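PDB 2PFV: exocyst complex component EXO70 from Saccharomyces cerevisiae, which helps assemble the exocyst, the complex that tethers secretory vesicles to sites of exocytosis, and interacts with the small GTPase RHO3. Local coordinates for residues 350-355 / 441-446; 378-383 / 448-453. One frame throughout, in Å; residues are numbered along the deposited sequence.

In the fold
Both contacts use helix 439-471, and their centres lie about 11 Å apart. Contact 1 joins its 441-446 turns to the loop before helix 363-390 and is only partly buried, with Gln354 exposed; contact 2 joins 448-453 to helix 363-390 itself, and four of its five touching residues are buried. The chemistry follows the setting. At the loop, two arginines grip a threonine; between the helices, whose segment axes come no closer than 12.1 Å, a tyrosine hydroxyl reaches a glutamate across the wide gap. The contacts also touch directly, through Glu350 against Val380 and Thr352 against Arg450, so the two adjoin along helix 439-471.

Contact 1: residues 350-355 / 441-446; sequences EYTLQN and HSRLER
Arg443 reaches from helix 439-471 across Thr352 of the loop that leads into helix 363-390, and its atoms can be followed outward. CB lies 3.1 Å from Thr352 OG1. CG and CD stay beside the same threonine, near both OG1 and O. A bend at chi3 then swings the end of the chain round, so that NE faces Thr352 OG1. The resulting hydrogen bond is 2.9 Å long from Arg443 NE to Thr352 OG1 and almost straight at 174°, with the oxygen lying in the guanidinium plane. Beyond it, CZ is close to the Leu353 backbone, whose N sits over one face, offset toward the rim. NH1 approaches Leu353 CB at 3.6 Å. NH2 extends past the segment to Asp376 and Asp373, its salt-bridge partners on helix 363-390. These two carboxylates probably stabilise the charge of this buried side chain.

Arg446, one turn further on, takes the carbonyl of the same residue. Its NH2 donates to Thr352 O over 2.7 Å, and the donor stands nearly in line with the carbonyl (C=O...N 169°). On one face of this guanidinium lies Gln354 OE1, 3.0 Å above the plane and over its centre; Arg443 CA occupies the opposite face. The amide and guanidinium planes are 19° apart, so the Gln354 amide covers the guanidinium without a hydrogen bond. Thr352 is thus held by two arginines, one at its hydroxyl and one at its carbonyl.

Thr352 N is hydrogen-bonded to Asp376 OD1, the oxygen that also receives Arg443 NH2. The loop accordingly lies against two helices at once, 363-390 and 439-471, while Tyr351 turns its end away from the latter to pack on Leu342 and Pro343.

Contact 2: residues 378-383 / 448-453; sequences LAVNLE and KKRYIS
Two helices of the all-helical Exo70 rod, 363-390 and 439-471, run side by side here, and Glu383 and Tyr451 meet between them. The short segments point the same way, 27° from parallel, but their axes approach no closer than 12.1 Å. That spacing is wide, and the link consists of long side chains reaching across it. Tyr451 OH donates to Glu383 OE1 over 2.6 Å. The carboxylate oxygen is met on its anti side, 24° out of the carboxylate plane, while its group lies at the edge of the phenol ring with the two planes 78° apart. Glu383 gets there with CG anti to the backbone N and an extended chain beyond.

The same hydroxyl is also an acceptor: Arg450 NH1 donates to Tyr451 OH at 3.2 Å, with the oxygen close to the guanidinium plane. Arg450 CG lies over the centre of one ring face, so the arginine chain lines the phenol before its tip reaches the oxygen. The two bonds on Tyr451 OH form a hydrogen-bonded chain Arg450-Tyr451-Glu383, and the positive end would be expected to make the hydroxyl a stronger donor. Arg450 NH1 and Glu383 OE1 themselves remain 4.8 Å apart, not in contact.

Apolar groups of helix 363-390 also touch these side chains. Ala379 CB is 4.3 Å from Tyr451 CE1, and Val380 CG2 comes to 3.5 Å of Arg450 NH1 at the edge of the guanidinium. Outside the pair, Glu383 OE1 also accepts from Ala399 N and OE2 is hydrogen-bonded to Tyr454 OH, while Ile416 and Leu417 of helix 409-428 pack on Tyr451. The result is a largely buried tyrosine-glutamate hydrogen bond that joins two roughly parallel helices within the elongated all-helical rod of Exo70.

Contact 1: residues 350-355 / 441-446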
loop_
_atom_site.group_PDB
_atom_site.type_symbol
_atom_site.label_atom_id
_atom_site.label_comp_id
_atom_site.label_asym_id
_atom_site.label_seq_id
_atom_site.Cartn_x
_atom_site.Cartn_y
_atom_site.Cartn_z
ATOM N N GLU A 350 23.566 -13.018 7.889
ATOM C CA GLU A 350 22.331 -13.776 7.755
ATOM C C GLU A 350 21.488 -13.338 6.559
ATOM O O GLU A 350 20.363 -13.807 6.378
ATOM C CB GLU A 350 21.518 -13.672 9.046
ATOM C CG GLU A 350 22.078 -14.521 10.173
ATOM C CD GLU A 350 21.259 -14.431 11.448
ATOM O OE1 GLU A 350 20.026 -14.257 11.353
ATOM O OE2 GLU A 350 21.849 -14.549 12.545
ATOM N N TYR A 351 22.036 -12.443 5.744
ATOM C CA TYR A 351 21.332 -11.960 4.562
ATOM C C TYR A 351 22.239 -12.079 3.351
ATOM O O TYR A 351 23.457 -12.169 3.487
ATOM C CB TYR A 351 20.895 -10.503 4.756
ATOM C CG TYR A 351 20.042 -10.301 5.992
ATOM C CD1 TYR A 351 20.629 -10.137 7.246
ATOM C CD2 TYR A 351 18.650 -10.342 5.915
ATOM C CE1 TYR A 351 19.856 -10.022 8.392
ATOM C CE2 TYR A 351 17.867 -10.231 7.060
ATOM C CZ TYR A 351 18.478 -10.073 8.293
ATOM O OH TYR A 351 17.714 -9.993 9.430
ATOM N N THR A 352 21.643 -12.087 2.165
ATOM C CA THR A 352 22.424 -12.203 0.942
ATOM C C THR A 352 22.675 -10.849 0.284
ATOM O O THR A 352 23.153 -10.778 -0.849
ATOM C CB THR A 352 21.737 -13.152 -0.065
ATOM O OG1 THR A 352 20.382 -12.736 -0.276
ATOM C CG2 THR A 352 21.748 -14.576 0.464
ATOM N N LEU A 353 22.354 -9.772 0.993
ATOM C CA LEU A 353 22.577 -8.435 0.462
ATOM C C LEU A 353 24.078 -8.152 0.385
ATOM O O LEU A 353 24.822 -8.426 1.331
ATOM C CB LEU A 353 21.902 -7.374 1.343
ATOM C CG LEU A 353 22.186 -5.920 0.931
ATOM C CD1 LEU A 353 21.722 -5.682 -0.501
ATOM C CD2 LEU A 353 21.482 -4.963 1.882
ATOM N N GLN A 354 24.516 -7.618 -0.751
ATOM C CA GLN A 354 25.922 -7.285 -0.949
ATOM C C GLN A 354 26.058 -5.849 -1.439
ATOM O O GLN A 354 25.406 -5.450 -2.408
ATOM C CB GLN A 354 26.566 -8.238 -1.961
ATOM C CG GLN A 354 26.602 -9.688 -1.505
ATOM C CD GLN A 354 27.392 -10.579 -2.447
ATOM O OE1 GLN A 354 27.136 -10.615 -3.651
ATOM N NE2 GLN A 354 28.357 -11.309 -1.898
ATOM N N ASN A 355 26.898 -5.076 -0.754
ATOM C CA ASN A 355 27.132 -3.680 -1.110
ATOM C C ASN A 355 27.550 -3.597 -2.573
ATOM O O ASN A 355 28.735 -3.461 -2.883
ATOM C CB ASN A 355 28.220 -3.090 -0.216
ATOM N N HIS A 441 16.614 -12.077 -7.946
ATOM C CA HIS A 441 16.898 -13.448 -8.351
ATOM C C HIS A 441 18.348 -13.798 -8.053
ATOM O O HIS A 441 18.674 -14.956 -7.807
ATOM C CB HIS A 441 16.627 -13.621 -9.845
ATOM C CG HIS A 441 15.174 -13.679 -10.195
ATOM N ND1 HIS A 441 14.377 -14.760 -9.884
ATOM C CD2 HIS A 441 14.374 -12.796 -10.839
ATOM C CE1 HIS A 441 13.150 -14.541 -10.323
ATOM N NE2 HIS A 441 13.121 -13.356 -10.907
ATOM N N SER A 442 19.212 -12.790 -8.074
ATOM C CA SER A 442 20.631 -12.991 -7.812
ATOM C C SER A 442 20.875 -13.365 -6.355
ATOM O O SER A 442 21.674 -14.251 -6.068
ATOM C CB SER A 442 21.419 -11.726 -8.154
ATOM O OG SER A 442 21.165 -11.324 -9.490
ATOM N N ARG A 443 20.193 -12.689 -5.437
ATOM C CA ARG A 443 20.357 -12.994 -4.023
ATOM C C ARG A 443 19.798 -14.382 -3.717
ATOM O O ARG A 443 20.297 -15.076 -2.833
ATOM C CB ARG A 443 19.655 -11.945 -3.165
ATOM C CG ARG A 443 20.348 -10.596 -3.177
ATOM C CD ARG A 443 19.628 -9.581 -2.302
ATOM N NE ARG A 443 19.482 -10.047 -0.926
ATOM C CZ ARG A 443 19.035 -9.294 0.074
ATOM N NH1 ARG A 443 18.694 -8.033 -0.140
ATOM N NH2 ARG A 443 18.909 -9.805 1.290
ATOM N N LEU A 444 18.768 -14.780 -4.463
ATOM C CA LEU A 444 18.151 -16.085 -4.292
ATOM C C LEU A 444 19.113 -17.188 -4.738
ATOM O O LEU A 444 19.198 -18.241 -4.101
ATOM C CB LEU A 444 16.841 -16.153 -5.091
ATOM C CG LEU A 444 16.116 -17.498 -5.251
ATOM C CD1 LEU A 444 16.088 -18.265 -3.929
ATOM C CD2 LEU A 444 14.697 -17.239 -5.763
ATOM N N GLU A 445 19.842 -16.953 -5.826
ATOM C CA GLU A 445 20.802 -17.946 -6.301
ATOM C C GLU A 445 21.928 -18.052 -5.285
ATOM O O GLU A 445 22.440 -19.137 -5.024
ATOM C CB GLU A 445 21.383 -17.555 -7.664
ATOM C CG GLU A 445 20.345 -17.402 -8.759
ATOM C CD GLU A 445 19.388 -18.583 -8.828
ATOM O OE1 GLU A 445 19.836 -19.707 -9.148
ATOM O OE2 GLU A 445 18.182 -18.380 -8.554
ATOM N N ARG A 446 22.335 -16.921 -4.721
ATOM C CA ARG A 446 23.391 -16.963 -3.724
ATOM C C ARG A 446 22.867 -17.749 -2.534
ATOM O O ARG A 446 23.610 -18.482 -1.892
ATOM C CB ARG A 446 23.816 -15.549 -3.293
ATOM C CG ARG A 446 24.619 -14.781 -4.356
ATOM C CD ARG A 446 25.546 -13.727 -3.737
ATOM N NE ARG A 446 24.857 -12.540 -3.226
ATOM C CZ ARG A 446 24.261 -11.624 -3.991
ATOM N NH1 ARG A 446 24.256 -11.751 -5.314
ATOM N NH2 ARG A 446 23.694 -10.561 -3.435
#

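Contact 2: residues 378-383 / 448-453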
loop_
_atom_site.group_PDB
_atom_site.type_symbol
_atom_site.label_atom_id
_atom_site.label_comp_id
_atom_site.label_asym_id
_atom_site.label_seq_id
_atom_site.Cartn_x
_atom_site.Cartn_y
_atom_site.Cartn_z
ATOM N N LEU A 378 13.520 -16.447 6.156
ATOM C CA LEU A 378 12.867 -17.742 6.219
ATOM C C LEU A 378 13.913 -18.858 6.218
ATOM O O LEU A 378 13.856 -19.780 7.031
ATOM C CB LEU A 378 11.932 -17.916 5.025
ATOM C CG LEU A 378 11.439 -19.345 4.770
ATOM C CD1 LEU A 378 10.597 -19.826 5.936
ATOM C CD2 LEU A 378 10.643 -19.375 3.482
ATOM N N ALA A 379 14.872 -18.762 5.305
ATOM C CA ALA A 379 15.919 -19.763 5.188
ATOM C C ALA A 379 16.759 -19.865 6.454
ATOM O O ALA A 379 16.881 -20.937 7.050
ATOM C CB ALA A 379 16.820 -19.441 4.000
ATOM N N VAL A 380 17.337 -18.743 6.861
ATOM C CA VAL A 380 18.188 -18.724 8.036
ATOM C C VAL A 380 17.475 -19.136 9.319
ATOM O O VAL A 380 18.069 -19.793 10.163
ATOM C CB VAL A 380 18.829 -17.340 8.211
ATOM C CG1 VAL A 380 19.774 -17.343 9.405
ATOM C CG2 VAL A 380 19.593 -16.973 6.945
ATOM N N ASN A 381 16.206 -18.767 9.473
ATOM C CA ASN A 381 15.481 -19.134 10.684
ATOM C C ASN A 381 15.086 -20.599 10.698
ATOM O O ASN A 381 15.005 -21.216 11.756
ATOM C CB ASN A 381 14.253 -18.248 10.873
ATOM C CG ASN A 381 14.605 -16.912 11.504
ATOM O OD1 ASN A 381 14.891 -15.930 10.808
ATOM N ND2 ASN A 381 14.615 -16.877 12.833
ATOM N N LEU A 382 14.838 -21.148 9.513
ATOM C CA LEU A 382 14.492 -22.551 9.385
ATOM C C LEU A 382 15.780 -23.318 9.710
ATOM O O LEU A 382 15.754 -24.347 10.372
ATOM C CB LEU A 382 14.029 -22.827 7.952
ATOM C CG LEU A 382 12.727 -23.576 7.662
ATOM C CD1 LEU A 382 11.609 -23.178 8.627
ATOM C CD2 LEU A 382 12.330 -23.286 6.219
ATOM N N GLU A 383 16.914 -22.790 9.258
ATOM C CA GLU A 383 18.214 -23.415 9.519
ATOM C C GLU A 383 18.526 -23.391 11.031
ATOM O O GLU A 383 18.994 -24.382 11.605
ATOM C CB GLU A 383 19.327 -22.672 8.771
ATOM C CG GLU A 383 20.641 -23.448 8.736
ATOM C CD GLU A 383 21.864 -22.570 8.529
ATOM O OE1 GLU A 383 21.790 -21.588 7.752
ATOM O OE2 GLU A 383 22.911 -22.880 9.142
ATOM N N LYS A 448 20.678 -20.240 -2.615
ATOM C CA LYS A 448 20.686 -21.663 -2.949
ATOM C C LYS A 448 22.101 -22.232 -2.931
ATOM O O LYS A 448 22.318 -23.379 -2.524
ATOM C CB LYS A 448 20.067 -21.904 -4.330
ATOM C CG LYS A 448 18.607 -21.494 -4.445
ATOM C CD LYS A 448 17.990 -21.944 -5.765
ATOM C CE LYS A 448 18.746 -21.396 -6.971
ATOM N NZ LYS A 448 18.185 -21.887 -8.272
ATOM N N LYS A 449 23.065 -21.430 -3.376
ATOM C CA LYS A 449 24.455 -21.872 -3.416
ATOM C C LYS A 449 24.968 -22.196 -2.022
ATOM O O LYS A 449 25.680 -23.175 -1.825
ATOM C CB LYS A 449 25.352 -20.799 -4.041
ATOM C CG LYS A 449 26.820 -21.225 -4.126
ATOM C CD LYS A 449 27.684 -20.160 -4.794
ATOM C CE LYS A 449 27.801 -18.917 -3.922
ATOM N NZ LYS A 449 28.508 -17.804 -4.621
ATOM N N ARG A 450 24.614 -21.359 -1.058
ATOM C CA ARG A 450 25.040 -21.576 0.316
ATOM C C ARG A 450 24.624 -22.959 0.802
ATOM O O ARG A 450 25.406 -23.664 1.440
ATOM C CB ARG A 450 24.418 -20.518 1.232
ATOM C CG ARG A 450 24.611 -20.791 2.710
ATOM C CD ARG A 450 23.626 -19.975 3.561
ATOM N NE ARG A 450 23.808 -18.535 3.399
ATOM C CZ ARG A 450 22.973 -17.619 3.878
ATOM N NH1 ARG A 450 21.887 -17.992 4.552
ATOM N NH2 ARG A 450 23.227 -16.326 3.691
ATOM N N TYR A 451 23.387 -23.349 0.498
ATOM C CA TYR A 451 22.890 -24.636 0.956
ATOM C C TYR A 451 23.276 -25.812 0.086
ATOM O O TYR A 451 23.196 -26.961 0.519
ATOM C CB TYR A 451 21.384 -24.552 1.196
ATOM C CG TYR A 451 21.117 -23.617 2.343
ATOM C CD1 TYR A 451 20.611 -22.337 2.124
ATOM C CD2 TYR A 451 21.493 -23.967 3.645
ATOM C CE1 TYR A 451 20.494 -21.421 3.168
ATOM C CE2 TYR A 451 21.381 -23.060 4.692
ATOM C CZ TYR A 451 20.885 -21.791 4.447
ATOM O OH TYR A 451 20.798 -20.883 5.477
ATOM N N ILE A 452 23.688 -25.542 -1.146
ATOM C CA ILE A 452 24.185 -26.634 -1.964
ATOM C C ILE A 452 25.564 -26.872 -1.335
ATOM O O ILE A 452 25.993 -28.003 -1.136
ATOM C CB ILE A 452 24.366 -26.229 -3.429
ATOM C CG1 ILE A 452 23.005 -26.217 -4.131
ATOM C CG2 ILE A 452 25.344 -27.187 -4.115
ATOM C CD1 ILE A 452 23.012 -25.458 -5.459
ATOM N N SER A 453 26.238 -25.775 -1.007
ATOM C CA SER A 453 27.550 -25.835 -0.375
ATOM C C SER A 453 27.472 -26.655 0.914
ATOM O O SER A 453 28.390 -27.394 1.230
ATOM C CB SER A 453 28.064 -24.424 -0.078
ATOM O OG SER A 453 29.435 -24.465 0.269
#